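Local atomic coordinates of nitrate transport protein nrtA (Synechocystis sp., PDB entry 2G29), a protein that binds nitrate in the periplasm as the solute-binding component of the NrtABCD ABC transporter, which takes up nitrate and probably nitrite. Residues 37-42 with 65-70; 240-245 with 258-263. All blocks are in the same frame, centred on the assembly; numbering follows the deposited sequence.

Interaction 1. Residues 37-42 with 65-70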
loop_
_atom_site.group_PDB
_atom_site.type_symbol
_atom_site.label_atom_id
_atom_site.label_comp_id
_atom_site.label_asym_id
_atom_site.label_seq_id
_atom_site.Cartn_x
_atom_site.Cartn_y
_atom_site.Cartn_z
ATOM N N LEU A 37 -13.523 -9.656 4.437
ATOM C CA LEU A 37 -12.495 -8.704 4.021
ATOM C C LEU A 37 -11.113 -9.163 4.414
ATOM O O LEU A 37 -10.808 -9.361 5.605
ATOM C CB LEU A 37 -12.783 -7.347 4.638
ATOM C CG LEU A 37 -14.178 -6.780 4.388
ATOM C CD1 LEU A 37 -14.295 -5.443 5.111
ATOM C CD2 LEU A 37 -14.410 -6.631 2.886
ATOM N N GLY A 38 -10.257 -9.336 3.416
ATOM C CA GLY A 38 -8.912 -9.762 3.762
ATOM C C GLY A 38 -7.978 -8.622 4.123
ATOM O O GLY A 38 -8.238 -7.451 3.758
ATOM N N PHE A 39 -6.948 -8.936 4.915
ATOM C CA PHE A 39 -5.887 -7.942 5.186
ATOM C C PHE A 39 -4.565 -8.684 5.334
ATOM O O PHE A 39 -4.559 -9.887 5.634
ATOM C CB PHE A 39 -6.145 -7.125 6.471
ATOM C CG PHE A 39 -5.905 -7.883 7.754
ATOM C CD1 PHE A 39 -4.692 -7.756 8.440
ATOM C CD2 PHE A 39 -6.895 -8.742 8.270
ATOM C CE1 PHE A 39 -4.467 -8.462 9.619
ATOM C CE2 PHE A 39 -6.685 -9.442 9.428
ATOM C CZ PHE A 39 -5.477 -9.314 10.113
ATOM N N ILE A 40 -3.475 -7.965 5.107
ATOM C CA ILE A 40 -2.139 -8.493 5.314
ATOM C C ILE A 40 -1.661 -7.758 6.589
ATOM O O ILE A 40 -2.039 -6.574 6.823
ATOM C CB ILE A 40 -1.240 -8.206 4.084
ATOM C CG1 ILE A 40 -1.668 -9.066 2.878
ATOM C CG2 ILE A 40 0.205 -8.494 4.402
ATOM C CD1 ILE A 40 -3.120 -9.016 2.545
ATOM N N ALA A 41 -0.877 -8.443 7.421
ATOM C CA ALA A 41 -0.432 -7.883 8.714
ATOM C C ALA A 41 0.527 -6.729 8.521
ATOM O O ALA A 41 1.756 -6.915 8.497
ATOM C CB ALA A 41 0.227 -8.979 9.561
ATOM N N LEU A 42 -0.072 -5.551 8.386
ATOM C CA LEU A 42 0.590 -4.273 8.137
ATOM C C LEU A 42 -0.195 -3.166 8.825
ATOM O O LEU A 42 -1.428 -3.202 8.819
ATOM C CB LEU A 42 0.590 -3.988 6.635
ATOM C CG LEU A 42 1.381 -5.011 5.832
ATOM C CD1 LEU A 42 0.901 -5.000 4.390
ATOM C CD2 LEU A 42 2.861 -4.720 5.930
ATOM N N VAL A 65 -19.345 -8.717 9.816
ATOM C CA VAL A 65 -18.189 -8.627 8.913
ATOM C C VAL A 65 -17.000 -9.401 9.478
ATOM O O VAL A 65 -16.720 -9.324 10.675
ATOM C CB VAL A 65 -17.780 -7.142 8.707
ATOM C CG1 VAL A 65 -16.420 -7.031 7.962
ATOM C CG2 VAL A 65 -18.864 -6.435 7.924
ATOM N N GLU A 66 -16.327 -10.177 8.621
ATOM C CA GLU A 66 -15.127 -10.917 9.038
ATOM C C GLU A 66 -13.908 -10.212 8.445
ATOM O O GLU A 66 -13.900 -9.874 7.246
ATOM C CB GLU A 66 -15.161 -12.343 8.513
ATOM C CG GLU A 66 -16.336 -13.179 8.982
ATOM C CD GLU A 66 -16.227 -14.552 8.412
ATOM O OE1 GLU A 66 -15.172 -15.171 8.665
ATOM O OE2 GLU A 66 -17.157 -15.001 7.707
ATOM N N VAL A 67 -12.916 -9.958 9.292
ATOM C CA VAL A 67 -11.673 -9.305 8.871
ATOM C C VAL A 67 -10.639 -10.429 8.991
ATOM O O VAL A 67 -10.216 -10.806 10.089
ATOM C CB VAL A 67 -11.373 -8.116 9.793
ATOM C CG1 VAL A 67 -11.355 -8.568 11.216
ATOM C CG2 VAL A 67 -10.124 -7.406 9.367
ATOM N N LEU A 68 -10.265 -10.966 7.830
ATOM C CA LEU A 68 -9.443 -12.181 7.737
ATOM C C LEU A 68 -8.038 -12.056 7.219
ATOM O O LEU A 68 -7.830 -11.648 6.083
ATOM C CB LEU A 68 -10.167 -13.161 6.840
ATOM C CG LEU A 68 -11.577 -13.513 7.302
ATOM C CD1 LEU A 68 -12.349 -14.106 6.154
ATOM C CD2 LEU A 68 -11.493 -14.479 8.480
ATOM N N LYS A 69 -7.088 -12.420 8.057
ATOM C CA LYS A 69 -5.683 -12.303 7.705
ATOM C C LYS A 69 -5.321 -13.225 6.545
ATOM O O LYS A 69 -5.655 -14.417 6.555
ATOM C CB LYS A 69 -4.798 -12.643 8.912
ATOM C CG LYS A 69 -3.318 -12.309 8.641
ATOM C CD LYS A 69 -2.375 -12.732 9.749
ATOM C CE LYS A 69 -2.586 -12.010 11.039
ATOM N NZ LYS A 69 -1.615 -12.567 12.044
ATOM N N GLN A 70 -4.627 -12.658 5.555
ATOM C CA GLN A 70 -4.142 -13.376 4.370
ATOM C C GLN A 70 -2.648 -13.619 4.562
ATOM O O GLN A 70 -1.954 -12.814 5.195
ATOM C CB GLN A 70 -4.368 -12.525 3.118
ATOM C CG GLN A 70 -5.811 -12.048 2.944
ATOM C CD GLN A 70 -6.763 -13.204 2.628
ATOM O OE1 GLN A 70 -6.688 -13.799 1.545
ATOM N NE2 GLN A 70 -7.678 -13.509 3.564
HETATM O O HOH W 1 0.023 -11.296 6.618
#
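The Phe39 ring lies against strand 66-69 with Lys69 over one face: Lys69 CA sits 3.9 Å from the centroid of the Phe39 ring, 27° off its normal, a CH-pi contact, and the lysine methylenes continue across CZ. Phe39 CG stands between its own backbone N and carbonyl carbon (chi1 74°), a crowded position that folds the ring back over the neighbouring strand, where Phe39 CD2 meets Val67 CG2 at 3.7 Å. The Lys69 amine itself goes to the carbonyl of Trp288. The strands pair in parallel register, Leu37 beside Val67 and Phe39 beside Lys69, through backbone hydrogen bonds, at the 66-69 edge of a five-stranded mixed sheet; the 22 residues between the segments hold two helices, giving a beta-alpha-beta crossover. Gln70 bends at chi2 (-68°) and brings NE2 back to Leu68 O at 3.1 Å. That oxygen also accepts from Phe39 N, the two donors reaching it from opposite faces of its carbonyl plane. Asn79 holds Gln70 OE1, so both ends of the amide are fixed. The Gln70 chain runs close over Gly38, Gln70 CG being 3.9 Å from Gly38 CA. The Ile40 and Gln70 side chains cross at about a right angle, Ile40 CD1 lying 3.8 Å from Gln70 CB.

Interaction 2. Residues 240-245 with 258-263; sequences KAFGMR and ALLMAV. With NO3 (nitrate ion), chain B.
Strand 240-245 runs nearly antiparallel to helix 258-263, at 164° with the axes 11.1 Å apart, so side chains alone bridge the gap. Phe242 reaches into it. With its CG anti to the backbone N (chi1 172°), the ring extends toward the helix and is met from two directions: Val263 CG2 rests over one face, 3.9 Å from Phe242 CE2, while Leu259 and Leu260 come to the edge near the ring plane. At that edge Leu259 CB is 4.3 Å from Phe242 CZ, and Leu260 CD2 the same distance from Phe242 CD2. Farther along the strand, Met244 and Leu259 cross at about a right angle, the thioether Met244 SD 3.7 Å from Leu259 CD1. All five residues are buried, and no hydrogen bond joins the two segments. Lys240 begins the strand and extends away from the helix to the bound nitrate. Its chain bends at chi2 and chi4, and Lys240 NZ donates to nitrate O1 at 2.8 Å; the same ammonium makes a salt bridge to Asp44. A methionine in place of Lys240 would probably leave nitrate O1 without this donor and Asp44 without this salt-bridge partner. Trp73 NE1 and Gly211 N also donate to the anion. One face of the sheet that holds strand 240-245 is thus packed under helix 253-271 while the strand's first residue serves the ligand, as in the alpha/beta domains of periplasmic binding proteins, whose solute sites lie at strand ends between two lobes.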
loop_
_atom_site.group_PDB
_atom_site.type_symbol
_atom_site.label_atom_id
_atom_site.label_comp_id
_atom_site.label_asym_id
_atom_site.label_seq_id
_atom_site.Cartn_x
_atom_site.Cartn_y
_atom_site.Cartn_z
ATOM N N LYS A 240 -2.147 1.767 0.057
ATOM C CA LYS A 240 -3.194 0.732 0.047
ATOM C C LYS A 240 -4.539 1.263 -0.361
ATOM O O LYS A 240 -4.841 2.456 -0.216
ATOM C CB LYS A 240 -3.323 0.070 1.430
ATOM C CG LYS A 240 -2.014 -0.477 1.971
ATOM C CD LYS A 240 -1.489 -1.642 1.100
ATOM C CE LYS A 240 -0.314 -2.363 1.764
ATOM N NZ LYS A 240 0.888 -1.455 2.065
ATOM N N ALA A 241 -5.347 0.351 -0.890
ATOM C CA ALA A 241 -6.702 0.660 -1.295
ATOM C C ALA A 241 -7.665 -0.268 -0.572
ATOM O O ALA A 241 -7.290 -1.339 -0.076
ATOM C CB ALA A 241 -6.863 0.428 -2.816
ATOM N N PHE A 242 -8.910 0.180 -0.473
ATOM C CA PHE A 242 -9.963 -0.690 0.032
ATOM C C PHE A 242 -10.617 -1.149 -1.287
ATOM O O PHE A 242 -11.343 -0.411 -1.980
ATOM C CB PHE A 242 -10.960 0.088 0.917
ATOM C CG PHE A 242 -12.187 -0.711 1.330
ATOM C CD1 PHE A 242 -12.147 -2.080 1.484
ATOM C CD2 PHE A 242 -13.376 -0.051 1.599
ATOM C CE1 PHE A 242 -13.265 -2.804 1.899
ATOM C CE2 PHE A 242 -14.506 -0.771 2.014
ATOM C CZ PHE A 242 -14.439 -2.133 2.157
ATOM N N GLY A 243 -10.296 -2.383 -1.664
ATOM C CA GLY A 243 -10.840 -2.912 -2.904
ATOM C C GLY A 243 -11.882 -3.994 -2.687
ATOM O O GLY A 243 -11.788 -4.754 -1.724
ATOM N N MET A 244 -12.852 -4.077 -3.581
ATOM C CA MET A 244 -13.862 -5.115 -3.481
ATOM C C MET A 244 -14.207 -5.693 -4.842
ATOM O O MET A 244 -14.034 -5.036 -5.874
ATOM C CB MET A 244 -15.150 -4.551 -2.834
ATOM C CG MET A 244 -15.005 -4.093 -1.366
ATOM S SD MET A 244 -16.585 -4.135 -0.457
ATOM C CE MET A 244 -16.827 -5.956 -0.382
ATOM N N ARG A 245 -14.662 -6.933 -4.864
ATOM C CA ARG A 245 -15.144 -7.542 -6.108
ATOM C C ARG A 245 -16.320 -6.690 -6.597
ATOM O O ARG A 245 -17.197 -6.293 -5.793
ATOM C CB ARG A 245 -15.629 -8.969 -5.863
ATOM C CG ARG A 245 -14.468 -9.973 -5.782
ATOM C CD ARG A 245 -14.909 -11.408 -5.594
ATOM N NE ARG A 245 -15.866 -11.852 -6.611
ATOM C CZ ARG A 245 -15.692 -12.906 -7.389
ATOM N NH1 ARG A 245 -14.578 -13.637 -7.311
ATOM N NH2 ARG A 245 -16.663 -13.261 -8.218
ATOM N N ALA A 258 -22.455 1.036 3.371
ATOM C CA ALA A 258 -22.326 0.871 4.805
ATOM C C ALA A 258 -20.888 0.510 5.200
ATOM O O ALA A 258 -20.337 1.080 6.151
ATOM C CB ALA A 258 -23.324 -0.184 5.299
ATOM N N LEU A 259 -20.262 -0.407 4.457
ATOM C CA LEU A 259 -18.865 -0.776 4.744
ATOM C C LEU A 259 -17.952 0.441 4.560
ATOM O O LEU A 259 -17.037 0.663 5.367
ATOM C CB LEU A 259 -18.364 -1.879 3.805
ATOM C CG LEU A 259 -18.864 -3.296 3.981
ATOM C CD1 LEU A 259 -18.175 -4.139 2.901
ATOM C CD2 LEU A 259 -18.523 -3.819 5.387
ATOM N N LEU A 260 -18.165 1.207 3.479
ATOM C CA LEU A 260 -17.344 2.367 3.192
ATOM C C LEU A 260 -17.438 3.400 4.293
ATOM O O LEU A 260 -16.447 3.934 4.708
ATOM C CB LEU A 260 -17.729 2.987 1.844
ATOM C CG LEU A 260 -16.658 3.249 0.789
ATOM C CD1 LEU A 260 -17.237 4.219 -0.229
ATOM C CD2 LEU A 260 -15.325 3.746 1.379
ATOM N N MET A 261 -18.656 3.680 4.764
ATOM C CA MET A 261 -18.794 4.663 5.834
ATOM C C MET A 261 -18.109 4.148 7.105
ATOM O O MET A 261 -17.470 4.931 7.804
ATOM C CB MET A 261 -20.272 4.957 6.103
ATOM C CG MET A 261 -20.935 5.659 4.908
ATOM S SD MET A 261 -22.651 6.234 5.240
ATOM C CE MET A 261 -23.380 4.782 5.382
ATOM N N ALA A 262 -18.228 2.858 7.397
ATOM C CA ALA A 262 -17.566 2.301 8.576
ATOM C C ALA A 262 -16.055 2.449 8.445
ATOM O O ALA A 262 -15.379 2.831 9.405
ATOM C CB ALA A 262 -17.924 0.848 8.743
ATOM N N VAL A 263 -15.528 2.175 7.248
ATOM C CA VAL A 263 -14.078 2.315 7.044
ATOM C C VAL A 263 -13.621 3.785 7.164
ATOM O O VAL A 263 -12.570 4.077 7.717
ATOM C CB VAL A 263 -13.672 1.722 5.665
ATOM C CG1 VAL A 263 -12.225 2.109 5.295
ATOM C CG2 VAL A 263 -13.765 0.178 5.727
HETATM N N NO3 B . 3.338 -4.263 2.460
HETATM O O1 NO3 B . 3.025 -3.032 2.962
HETATM O O2 NO3 B . 4.425 -5.047 2.658
HETATM O O3 NO3 B . 2.338 -4.853 1.481
#

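How the interactions relate
From the N terminus, strand 36-39 is laid down first, and after 22 intervening residues segment 65-70 closes interaction 1. Interaction 2 opens much farther on, after the chain has built the second five-stranded sheet and returned with strand 240-245; helix 253-271 then closes it after 12 mostly helical residues. The two contacts follow in series, neither nested nor crossed, yet both involve the same sheet, their centres 12 Å apart. Leu37 packs on Phe242 and Met244, and Val65 CG2 lies 3.7 Å from Leu259 CD2, merging them into one hydrophobic layer. Toward the nitrate site they meet again, where Leu42 touches the Lys240 side chain.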